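Local coordinates for particle-associated lyase (Acinetobacter bacteriophage AP22, PDB 4Y9V), which is a phage tailspike lyase that binds the capsular polysaccharide of Acinetobacter baumannii and probably degrades it by cleaving its chain, at residues S321-S327 with Y345-N351; P381-F386 with L413-V419; V419-G423 with V455-V461; A434-R440 with L468-V474. One frame throughout, in Å; residues are numbered along the deposited sequence. Where two conformers were deposited one is given.

Contact 1: residues S321-S327 with Y345-N351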
# COMPACT_ATOMS: atom_id res chain seq x y z
N SER A 321 4.40 7.49 -5.53
CA SER A 321 3.07 7.20 -5.11
C SER A 321 2.07 8.18 -5.65
O SER A 321 2.25 9.41 -5.60
CB SER A 321 2.98 7.23 -3.58
OG SER A 321 1.67 7.05 -3.12
N GLY A 322 0.94 7.76 -6.20
CA GLY A 322 -0.10 8.69 -6.56
C GLY A 322 0.25 9.60 -7.72
O GLY A 322 -0.23 10.74 -7.80
N ALA A 323 1.08 9.12 -8.62
CA ALA A 323 1.55 9.92 -9.74
C ALA A 323 0.94 9.44 -11.05
O ALA A 323 0.81 8.22 -11.28
CB ALA A 323 3.07 9.88 -9.83
N ILE A 324 0.61 10.39 -11.91
CA ILE A 324 0.06 10.13 -13.24
C ILE A 324 1.13 10.52 -14.25
O ILE A 324 1.49 11.69 -14.33
CB ILE A 324 -1.28 10.85 -13.45
CG1 ILE A 324 -2.26 10.73 -12.29
CG2 ILE A 324 -1.86 10.43 -14.77
CD1 ILE A 324 -2.73 9.34 -11.93
N LEU A 325 1.68 9.52 -14.96
CA LEU A 325 2.94 9.66 -15.68
C LEU A 325 2.76 9.18 -17.12
O LEU A 325 2.52 7.99 -17.36
CB LEU A 325 4.00 8.80 -14.98
CG LEU A 325 4.27 9.17 -13.52
CD1 LEU A 325 5.27 8.22 -12.92
CD2 LEU A 325 4.76 10.63 -13.39
N HIS A 326 2.94 10.09 -18.10
CA HIS A 326 2.69 9.74 -19.48
C HIS A 326 3.76 10.24 -20.43
O HIS A 326 4.31 11.33 -20.29
CB HIS A 326 1.31 10.25 -19.95
CG HIS A 326 0.20 9.49 -19.28
ND1 HIS A 326 0.03 8.13 -19.46
CD2 HIS A 326 -0.79 9.81 -18.43
CE1 HIS A 326 -1.02 7.73 -18.74
NE2 HIS A 326 -1.55 8.73 -18.11
N SER A 327 4.03 9.37 -21.44
CA SER A 327 4.88 9.72 -22.56
C SER A 327 4.02 9.91 -23.81
O SER A 327 3.07 9.13 -24.04
CB SER A 327 5.94 8.66 -22.82
OG SER A 327 5.36 7.45 -23.27
N TYR A 345 6.80 1.96 -7.96
CA TYR A 345 5.68 2.83 -8.30
C TYR A 345 4.41 2.20 -7.71
O TYR A 345 4.11 1.04 -8.02
CB TYR A 345 5.50 3.02 -9.79
CG TYR A 345 6.57 3.79 -10.51
CD1 TYR A 345 6.49 5.16 -10.69
CD2 TYR A 345 7.69 3.14 -11.05
CE1 TYR A 345 7.48 5.86 -11.36
CE2 TYR A 345 8.67 3.83 -11.74
CZ TYR A 345 8.57 5.20 -11.90
OH TYR A 345 9.49 5.95 -12.60
N ASP A 346 3.70 2.94 -6.87
CA ASP A 346 2.51 2.46 -6.16
C ASP A 346 1.37 3.41 -6.39
O ASP A 346 1.51 4.63 -6.25
CB ASP A 346 2.82 2.36 -4.67
CG ASP A 346 1.71 1.71 -3.85
OD1 ASP A 346 1.09 0.75 -4.30
OD2 ASP A 346 1.55 2.08 -2.67
N HIS A 347 0.19 2.89 -6.79
CA HIS A 347 -0.98 3.76 -6.99
C HIS A 347 -0.68 4.84 -8.02
O HIS A 347 -1.12 5.99 -7.90
CB HIS A 347 -1.52 4.32 -5.66
CG HIS A 347 -2.34 3.29 -4.90
ND1 HIS A 347 -2.04 2.53 -3.83
CD2 HIS A 347 -3.60 2.94 -5.25
CE1 HIS A 347 -3.13 1.76 -3.52
NE2 HIS A 347 -4.05 2.00 -4.39
N CYS A 348 0.05 4.47 -9.08
CA CYS A 348 0.37 5.36 -10.19
C CYS A 348 -0.36 4.90 -11.45
O CYS A 348 -0.83 3.77 -11.54
CB CYS A 348 1.87 5.38 -10.46
SG CYS A 348 2.87 6.07 -9.12
N THR A 349 -0.42 5.80 -12.42
CA THR A 349 -0.94 5.51 -13.74
C THR A 349 0.17 5.78 -14.75
O THR A 349 0.85 6.81 -14.65
CB THR A 349 -2.17 6.38 -14.04
OG1 THR A 349 -3.21 5.99 -13.12
CG2 THR A 349 -2.68 6.18 -15.46
N THR A 350 0.32 4.87 -15.71
CA THR A 350 1.33 5.02 -16.76
C THR A 350 0.84 4.34 -18.01
O THR A 350 0.13 3.33 -17.97
CB THR A 350 2.69 4.44 -16.30
OG1 THR A 350 3.64 4.58 -17.36
CG2 THR A 350 2.62 3.02 -15.81
N ASN A 351 1.27 4.87 -19.16
CA ASN A 351 1.27 4.08 -20.41
C ASN A 351 2.61 3.36 -20.48
O ASN A 351 3.66 4.01 -20.51
CB ASN A 351 1.03 4.93 -21.65
CG ASN A 351 2.02 6.05 -21.87
OD1 ASN A 351 2.12 6.96 -21.04
ND2 ASN A 351 2.72 6.02 -22.97

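Contact 2: residues P381-F386 with L413-V419. With EDO (1,2-ethanediol), chain D.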
# COMPACT_ATOMS: atom_id res chain seq x y z
N PRO A 381 17.54 -6.76 -17.37
CA PRO A 381 17.49 -7.45 -16.10
C PRO A 381 18.86 -7.85 -15.56
O PRO A 381 19.70 -8.40 -16.26
CB PRO A 381 16.68 -8.74 -16.40
CG PRO A 381 16.89 -8.96 -17.88
CD PRO A 381 16.97 -7.56 -18.47
N ARG A 382 19.04 -7.62 -14.26
CA ARG A 382 20.22 -8.05 -13.51
C ARG A 382 19.93 -9.23 -12.62
O ARG A 382 20.77 -10.15 -12.48
CB ARG A 382 20.75 -6.85 -12.71
CG ARG A 382 21.98 -7.15 -11.89
CD ARG A 382 22.45 -5.86 -11.21
NE ARG A 382 23.61 -6.03 -10.37
CZ ARG A 382 23.58 -6.32 -9.13
NH1 ARG A 382 22.43 -6.65 -8.51
NH2 ARG A 382 24.70 -6.39 -8.45
N GLY A 383 18.76 -9.26 -11.98
CA GLY A 383 18.39 -10.34 -11.11
C GLY A 383 17.58 -9.82 -9.94
O GLY A 383 17.51 -8.61 -9.71
N GLY A 384 16.99 -10.73 -9.21
CA GLY A 384 16.09 -10.40 -8.12
C GLY A 384 14.64 -10.49 -8.55
O GLY A 384 14.31 -11.11 -9.56
N GLU A 385 13.77 -9.87 -7.73
CA GLU A 385 12.34 -9.99 -7.91
C GLU A 385 11.78 -8.82 -8.72
O GLU A 385 12.18 -7.66 -8.55
CB GLU A 385 11.58 -10.01 -6.58
CG GLU A 385 11.84 -11.25 -5.76
CD GLU A 385 10.97 -11.51 -4.55
OE1 GLU A 385 10.47 -10.56 -3.96
OE2 GLU A 385 10.75 -12.71 -4.26
N PHE A 386 10.83 -9.14 -9.56
CA PHE A 386 10.07 -8.17 -10.34
C PHE A 386 8.60 -8.36 -9.92
O PHE A 386 7.96 -9.32 -10.35
CB PHE A 386 10.28 -8.38 -11.81
CG PHE A 386 11.69 -8.10 -12.25
CD1 PHE A 386 12.68 -9.10 -12.22
CD2 PHE A 386 12.06 -6.85 -12.71
CE1 PHE A 386 13.95 -8.82 -12.65
CE2 PHE A 386 13.34 -6.56 -13.14
CZ PHE A 386 14.29 -7.55 -13.12
N LEU A 413 22.67 -12.96 -16.14
CA LEU A 413 22.14 -12.42 -14.88
C LEU A 413 23.19 -12.49 -13.78
O LEU A 413 23.96 -13.47 -13.72
CB LEU A 413 20.93 -13.23 -14.44
CG LEU A 413 19.72 -13.17 -15.36
CD1 LEU A 413 18.76 -14.28 -14.98
CD2 LEU A 413 19.02 -11.83 -15.24
N HIS A 414 23.18 -11.51 -12.87
CA HIS A 414 23.96 -11.57 -11.64
C HIS A 414 23.33 -12.46 -10.59
O HIS A 414 24.05 -13.04 -9.77
CB HIS A 414 24.16 -10.17 -11.09
CG HIS A 414 25.21 -9.32 -11.69
ND1 HIS A 414 26.16 -8.72 -10.96
CD2 HIS A 414 25.35 -8.96 -12.95
CE1 HIS A 414 26.92 -8.05 -11.82
NE2 HIS A 414 26.47 -8.15 -13.05
N GLU A 415 22.01 -12.55 -10.58
CA GLU A 415 21.29 -13.35 -9.59
C GLU A 415 20.06 -13.94 -10.30
O GLU A 415 19.61 -13.44 -11.34
CB GLU A 415 20.89 -12.50 -8.38
CG GLU A 415 21.94 -11.90 -7.47
CD GLU A 415 22.78 -12.90 -6.72
OE1 GLU A 415 22.56 -14.13 -6.72
OE2 GLU A 415 23.69 -12.42 -6.03
N ASP A 416 19.48 -14.97 -9.69
CA ASP A 416 18.26 -15.55 -10.21
C ASP A 416 17.20 -14.46 -10.36
O ASP A 416 17.12 -13.54 -9.51
CB ASP A 416 17.74 -16.61 -9.26
CG ASP A 416 18.62 -17.85 -9.13
OD1 ASP A 416 19.55 -18.04 -9.94
OD2 ASP A 416 18.34 -18.68 -8.22
N LEU A 417 16.38 -14.57 -11.38
CA LEU A 417 15.33 -13.64 -11.71
C LEU A 417 13.96 -14.25 -11.39
O LEU A 417 13.69 -15.35 -11.84
CB LEU A 417 15.42 -13.29 -13.21
CG LEU A 417 14.43 -12.29 -13.73
CD1 LEU A 417 14.99 -11.51 -14.83
CD2 LEU A 417 13.13 -12.94 -14.17
N THR A 418 13.12 -13.52 -10.65
CA THR A 418 11.78 -14.00 -10.34
C THR A 418 10.75 -12.96 -10.73
O THR A 418 10.89 -11.81 -10.29
CB THR A 418 11.65 -14.29 -8.85
OG1 THR A 418 12.59 -15.29 -8.45
CG2 THR A 418 10.26 -14.77 -8.45
N VAL A 419 9.77 -13.32 -11.52
CA VAL A 419 8.61 -12.46 -11.78
C VAL A 419 7.48 -12.91 -10.86
O VAL A 419 7.12 -14.10 -10.94
CB VAL A 419 8.15 -12.51 -13.24
CG1 VAL A 419 6.90 -11.65 -13.44
CG2 VAL A 419 9.26 -12.08 -14.18
C1 EDO D . 19.02 -5.94 -8.85
O1 EDO D . 19.74 -6.87 -9.54
C2 EDO D . 18.73 -6.34 -7.44
O2 EDO D . 19.91 -6.28 -6.66

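Contact 3: residues V419-G423 with V455-V461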
# COMPACT_ATOMS: atom_id res chain seq x y z
N VAL A 419 9.77 -13.32 -11.52
CA VAL A 419 8.61 -12.46 -11.78
C VAL A 419 7.48 -12.91 -10.86
O VAL A 419 7.12 -14.10 -10.94
CB VAL A 419 8.15 -12.51 -13.24
CG1 VAL A 419 6.90 -11.65 -13.44
CG2 VAL A 419 9.26 -12.08 -14.18
N LYS A 420 6.95 -12.00 -10.08
CA LYS A 420 5.92 -12.32 -9.08
C LYS A 420 4.69 -11.44 -9.33
O LYS A 420 4.67 -10.28 -8.94
CB LYS A 420 6.43 -12.14 -7.65
CG LYS A 420 5.60 -12.82 -6.58
CD LYS A 420 6.29 -12.91 -5.20
CE LYS A 420 5.52 -13.76 -4.24
NZ LYS A 420 6.25 -13.83 -2.94
N LEU A 421 3.68 -12.00 -10.03
CA LEU A 421 2.46 -11.28 -10.40
C LEU A 421 1.39 -11.80 -9.45
O LEU A 421 0.99 -12.95 -9.53
CB LEU A 421 2.15 -11.53 -11.87
CG LEU A 421 1.09 -10.60 -12.49
CD1 LEU A 421 1.08 -10.84 -14.01
CD2 LEU A 421 -0.31 -10.78 -11.93
N ASP A 422 1.00 -10.94 -8.51
CA ASP A 422 0.16 -11.29 -7.37
C ASP A 422 -1.09 -10.41 -7.40
O ASP A 422 -1.03 -9.23 -7.06
CB ASP A 422 0.94 -11.09 -6.10
CG ASP A 422 0.26 -11.40 -4.82
OD1 ASP A 422 -0.81 -12.00 -4.83
OD2 ASP A 422 0.84 -10.99 -3.74
N GLY A 423 -2.20 -10.99 -7.84
CA GLY A 423 -3.44 -10.29 -7.91
C GLY A 423 -3.52 -9.30 -9.08
O GLY A 423 -2.60 -9.12 -9.84
N VAL A 455 8.89 -17.92 -12.05
CA VAL A 455 7.69 -17.13 -12.28
C VAL A 455 6.64 -17.58 -11.29
O VAL A 455 6.46 -18.78 -11.08
CB VAL A 455 7.17 -17.30 -13.75
CG1 VAL A 455 5.86 -16.56 -13.94
CG2 VAL A 455 8.22 -16.84 -14.75
N HIS A 456 5.96 -16.62 -10.66
CA HIS A 456 4.97 -16.89 -9.61
C HIS A 456 3.78 -16.03 -9.89
O HIS A 456 3.86 -14.80 -9.75
CB HIS A 456 5.64 -16.60 -8.25
CG HIS A 456 4.86 -17.03 -7.04
ND1 HIS A 456 5.48 -17.02 -5.82
CD2 HIS A 456 3.62 -17.53 -6.88
CE1 HIS A 456 4.60 -17.47 -4.94
NE2 HIS A 456 3.45 -17.79 -5.54
N ILE A 457 2.67 -16.63 -10.33
CA ILE A 457 1.44 -15.95 -10.69
C ILE A 457 0.33 -16.49 -9.77
O ILE A 457 0.09 -17.68 -9.73
CB ILE A 457 1.06 -16.13 -12.17
CG1 ILE A 457 2.18 -15.76 -13.11
CG2 ILE A 457 -0.20 -15.36 -12.46
CD1 ILE A 457 1.90 -15.98 -14.58
N THR A 458 -0.26 -15.58 -8.99
CA THR A 458 -1.09 -16.00 -7.88
C THR A 458 -2.04 -14.88 -7.49
O THR A 458 -2.14 -13.85 -8.18
CB THR A 458 -0.15 -16.45 -6.72
OG1 THR A 458 -0.92 -17.15 -5.75
CG2 THR A 458 0.60 -15.31 -6.08
N GLY A 459 -2.73 -15.05 -6.35
CA GLY A 459 -3.47 -13.95 -5.79
C GLY A 459 -4.79 -13.65 -6.41
O GLY A 459 -5.35 -12.57 -6.20
N GLY A 460 -5.33 -14.58 -7.22
CA GLY A 460 -6.65 -14.37 -7.78
C GLY A 460 -6.69 -13.32 -8.86
O GLY A 460 -7.73 -12.70 -9.09
N VAL A 461 -5.58 -13.13 -9.56
CA VAL A 461 -5.55 -12.24 -10.71
C VAL A 461 -6.57 -12.72 -11.74
O VAL A 461 -6.64 -13.92 -12.06
CB VAL A 461 -4.13 -12.15 -11.30
CG1 VAL A 461 -3.52 -13.51 -11.67
CG2 VAL A 461 -4.11 -11.20 -12.50

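Contact 4: residues A434-R440 with L468-V474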
# COMPACT_ATOMS: atom_id res chain seq x y z
N ALA A 434 -1.88 -14.97 -27.30
CA ALA A 434 -1.57 -14.03 -26.21
C ALA A 434 -0.86 -14.74 -25.06
O ALA A 434 -1.22 -15.87 -24.70
CB ALA A 434 -2.84 -13.36 -25.73
N GLY A 435 0.05 -14.04 -24.42
CA GLY A 435 0.70 -14.50 -23.22
C GLY A 435 0.62 -13.44 -22.11
O GLY A 435 0.62 -12.25 -22.38
N ILE A 436 0.61 -13.94 -20.86
CA ILE A 436 0.67 -13.03 -19.70
C ILE A 436 2.10 -12.75 -19.30
O ILE A 436 2.52 -11.60 -19.35
CB ILE A 436 -0.22 -13.54 -18.53
CG1 ILE A 436 -1.68 -13.74 -18.98
CG2 ILE A 436 -0.13 -12.57 -17.37
CD1 ILE A 436 -2.31 -12.56 -19.69
N VAL A 437 2.87 -13.78 -18.90
CA VAL A 437 4.29 -13.61 -18.59
C VAL A 437 5.09 -14.47 -19.54
O VAL A 437 4.90 -15.68 -19.60
CB VAL A 437 4.64 -14.00 -17.13
CG1 VAL A 437 6.13 -13.86 -16.88
CG2 VAL A 437 3.85 -13.17 -16.13
N THR A 438 6.00 -13.82 -20.28
CA THR A 438 6.97 -14.53 -21.12
C THR A 438 8.37 -13.98 -20.83
O THR A 438 8.57 -12.77 -20.86
CB THR A 438 6.66 -14.35 -22.61
OG1 THR A 438 5.37 -14.90 -22.86
CG2 THR A 438 7.70 -15.03 -23.49
N ILE A 439 9.31 -14.88 -20.58
CA ILE A 439 10.74 -14.55 -20.48
C ILE A 439 11.43 -15.36 -21.60
O ILE A 439 11.27 -16.58 -21.64
CB ILE A 439 11.33 -14.90 -19.12
CG1 ILE A 439 10.56 -14.26 -17.94
CG2 ILE A 439 12.84 -14.59 -19.11
CD1 ILE A 439 10.70 -12.73 -17.90
N ARG A 440 12.22 -14.68 -22.44
CA ARG A 440 13.02 -15.33 -23.44
C ARG A 440 14.49 -14.97 -23.26
O ARG A 440 14.82 -13.83 -22.93
CB ARG A 440 12.64 -14.95 -24.87
CG ARG A 440 11.18 -15.22 -25.24
CD ARG A 440 10.79 -16.67 -25.26
NE ARG A 440 11.46 -17.50 -26.27
CZ ARG A 440 11.01 -17.65 -27.51
NH1 ARG A 440 10.00 -16.97 -27.99
NH2 ARG A 440 11.63 -18.56 -28.30
N LEU A 468 -6.53 -16.76 -24.77
CA LEU A 468 -5.22 -16.63 -24.13
C LEU A 468 -4.47 -17.90 -24.39
O LEU A 468 -4.98 -18.99 -24.12
CB LEU A 468 -5.42 -16.39 -22.61
CG LEU A 468 -4.11 -16.29 -21.81
CD1 LEU A 468 -3.29 -15.08 -22.19
CD2 LEU A 468 -4.42 -16.27 -20.30
N ARG A 469 -3.22 -17.80 -24.87
CA ARG A 469 -2.42 -18.99 -25.08
C ARG A 469 -1.79 -19.49 -23.79
O ARG A 469 -1.81 -20.71 -23.54
CB ARG A 469 -1.34 -18.77 -26.15
CG ARG A 469 -0.61 -20.02 -26.53
CD ARG A 469 0.63 -19.79 -27.46
NE ARG A 469 1.89 -19.47 -26.64
CZ ARG A 469 3.05 -19.69 -27.21
NH1 ARG A 469 3.59 -20.11 -28.42
NH2 ARG A 469 4.05 -19.39 -26.33
N HIS A 470 -1.19 -18.61 -23.00
CA HIS A 470 -0.49 -19.06 -21.79
C HIS A 470 -0.48 -17.98 -20.72
O HIS A 470 -0.41 -16.79 -21.01
CB HIS A 470 0.93 -19.54 -22.07
CG HIS A 470 1.92 -18.48 -22.48
ND1 HIS A 470 2.22 -18.23 -23.79
CD2 HIS A 470 2.64 -17.64 -21.70
CE1 HIS A 470 3.13 -17.23 -23.76
NE2 HIS A 470 3.40 -16.85 -22.54
N TRP A 471 -0.44 -18.46 -19.47
CA TRP A 471 -0.13 -17.61 -18.33
C TRP A 471 1.38 -17.41 -18.17
O TRP A 471 1.82 -16.27 -17.99
CB TRP A 471 -0.78 -18.15 -17.05
CG TRP A 471 -2.25 -17.84 -16.97
CD1 TRP A 471 -3.29 -18.59 -17.42
CD2 TRP A 471 -2.80 -16.65 -16.43
NE1 TRP A 471 -4.48 -17.93 -17.17
CE2 TRP A 471 -4.21 -16.73 -16.55
CE3 TRP A 471 -2.25 -15.51 -15.80
CZ2 TRP A 471 -5.07 -15.73 -16.11
CZ3 TRP A 471 -3.11 -14.52 -15.34
CH2 TRP A 471 -4.50 -14.63 -15.50
N ALA A 472 2.18 -18.48 -18.19
CA ALA A 472 3.62 -18.38 -18.01
C ALA A 472 4.37 -19.20 -19.06
O ALA A 472 4.01 -20.35 -19.32
CB ALA A 472 4.03 -18.89 -16.62
N TRP A 473 5.46 -18.61 -19.57
CA TRP A 473 6.37 -19.33 -20.47
C TRP A 473 7.76 -18.74 -20.31
O TRP A 473 7.91 -17.52 -20.22
CB TRP A 473 5.92 -19.22 -21.91
CG TRP A 473 6.69 -20.09 -22.86
CD1 TRP A 473 7.11 -21.38 -22.68
CD2 TRP A 473 7.09 -19.73 -24.19
NE1 TRP A 473 7.75 -21.84 -23.80
CE2 TRP A 473 7.76 -20.85 -24.75
CE3 TRP A 473 6.96 -18.57 -24.97
CZ2 TRP A 473 8.27 -20.84 -26.05
CZ3 TRP A 473 7.47 -18.55 -26.25
CH2 TRP A 473 8.14 -19.68 -26.77
N VAL A 474 8.78 -19.61 -20.27
CA VAL A 474 10.19 -19.23 -20.21
C VAL A 474 10.91 -20.13 -21.21
O VAL A 474 10.78 -21.35 -21.12
CB VAL A 474 10.76 -19.43 -18.79
CG1 VAL A 474 12.25 -19.10 -18.77
CG2 VAL A 474 9.99 -18.62 -17.76

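Contact 1: residues S321-S327 with Y345-N351
Residues 323-327 and 349-351 run side by side as parallel strands, their axes 4.9 Å apart at closest approach and their directions 10° apart, with Thr349 N bonded to Ala323 O and Leu325 N to Thr349 O. Just before these strands the chain bends at Gly322, whose N donates to Asp346 O. At this bend Ala323 N points at sulfur instead of a carbonyl, and Cys348 SG accepts its hydrogen bond over 3.6 Å. Leu325 CD1 packs 3.6 Å from Tyr345 CE1, the leucine crossing the tyrosine at about a right angle, while Tyr345 OH is bound by Asp335 O. On the Thr349 side, Ile324 lies alongside the threonine and brings CD1 to Thr349 OG1.

The polar weight falls on Asn351. Its CG sits between backbone N and carbonyl carbon (chi1 58°), which turns the amide back across the neighbouring strand. OD1 accepts two hydrogen bonds: from His326 ND1, in the plane of its imidazole, at 2.9 Å, and from Ser327 N, on a lone pair, at 3.1 Å. On the other branch, in the conformer described, ND2 reaches Ser327 OG at 3.0 Å and, weakly, Ser327 O; that hydroxyl also bonds to Thr329 O. The two donors at OD1 set the orientation of the amide, and the bond at ND1 places a proton on that nitrogen. A buried asparagine thus carries the pairing onward by side chain where the backbone ladder gives out.

Contact 2: residues P381-F386 with L413-V419
Leu413 meets the other segment through CD2, which rests against Pro381 CB at 4.0 Å and lies near the proline carbonyl. At His414 the backbone N donates to Arg382 O at 2.8 Å, and Glu415 N adds a weak bond to the same oxygen. The imidazole of His414 carries the guanidinium of Arg382 over one face, centres 4.5 Å apart and planes inclined by 29°; NE lies toward the rim of the ring. Arg382 gets there with CG anti to the backbone N (chi1 -179°) and the chain extended from there to NE, which is itself held by Tyr162 O. Its NH1 donates to O1 of a 1,2-ethanediol, probably from the crystallisation liquor, which in turn donates to Gly383 O.

Glu415 O receives a CA-H contact from Gly383 CA at 3.3 Å. From Asp416 onward the pairing becomes that of neighbouring coils in a right-handed parallel beta-helix, the fold of pectin lyase-like proteins: Asp416 O accepts from Gly384 N at 2.8 Å, while the carboxylate of Asp416 forms a salt bridge with Lys452. Leu417 sends CD1 inward between Pro381 CB and Phe386 CE1, 3.6 Å from each, crossing the phenylalanine at about a right angle. Thr418 N bonds to Gly384 O, and Thr418 O, near the plane of the Phe386 ring at its edge, accepts from Phe386 N at 2.8 Å. Val419 closes the run, its CA directed at Phe386 O.

Contact 3: residues V419-G423 with V455-V461
Lys420 and His456 stand side by side on one face of two parallel strands, 419-422 and 455-458, and the lysine, in the conformer described, can be followed outward along its neighbour. Its CB leaves the backbone with CG anti to N (chi1 -163°), the course His456 also takes (chi1 -171°), and this shared torsion keeps the two chains abreast. CB and CD only carry the chain past the histidine, the contacts being made by CG, 4.1 Å from His456 CB, and by CE, 3.6 Å from His456 ND1, which meets the ring obliquely. NZ stops 4.4 Å from that ND1, beyond bonding range, and makes instead a weak hydrogen bond to Gly460 O of a neighbouring subunit. The nearby ammonium would probably disfavour a protonated His456.

Between the strands the backbone ladder is regular: Val419 O receives His456 N, His456 O receives Leu421 N, Leu421 O receives Thr458 N, and Thr458 O receives Gly423 N at 2.9 Å. Asp422 lies alongside Thr458 and directs OD1 to 3.4 Å from Gly459 CA, at the turn. Thr458 OG1 bonds to Asp492. On the opposite face the Leu421 side chain crosses that of Val461 at about a right angle, CD2 3.9 Å from CG2, where the second segment has already turned. Val419, Leu421, Val455 and Ile457 face residues of strands 435-441 and 470-476. Glycines 423, 459 and 460 mark this corner; stacked parallel strands with aliphatic residues turned inward are typical of the right-handed parallel beta-helix.

Contact 4: residues A434-R440 with L468-V474
His470 takes chi1 69°, placing its ring between backbone N and carbonyl carbon and laying it across the neighbouring segment, while Thr438 at chi1 -61° turns OG1 to meet it. NE2 donates to that hydroxyl at 2.8 Å, within the ring plane, which puts the proton on NE2; Thr438 OG1 is also bonded to Ser403 OG. The other nitrogen, ND1, accepts from Arg469 NE in the conformer described, so that both ring nitrogens are engaged. One face of the ring covers Gly435 CA, 3.8 Å from the centroid, a CH-pi contact; Trp473 CB covers the other face.

Further along, Arg440 folds back at chi2 and chi3 until one face of its guanidinium receives Trp473 CH2 and CZ3, NH1 3.5 Å from CZ3 with the planes 48° apart. Its NE and NH2 are held by the carbonyls of Glu475 and Asp476. Inside, Ile436 CG1 sits over the six-membered ring of Trp471, and its CD1 touches Leu468 CD1. Ala434 O accepts two backbone hydrogen bonds, from Arg469 N and His470 N, at the start of the ladder. Stacked strands like these, interrupted by bends and carrying aligned side chains, form one wall of a parallel beta-helix.

Overall arrangement
All four contacts join neighbouring coils of one parallel beta-helix, and all are largely buried, so they differ in chemistry more than in depth. Contacts 2 and 3 share strand 417-422 and Val419, and a probable hydrogen bond from Lys420 N to Phe386 O carries one into the other. Contact 4 belongs to another wall: its Val437, Ile439, Trp471 and Val474 pack against Val419, Val455, Ile457 and Val461 across the interior. Contact 1 stands apart, sharing the wall of contacts 2 and 3 only at its Ser321 and Asp346 end; its main strands lie round the corner. Neighbouring subunits reach contacts 1, 2 and 3 but not contact 4, where histidine, tryptophan and arginine side chains do much of the work.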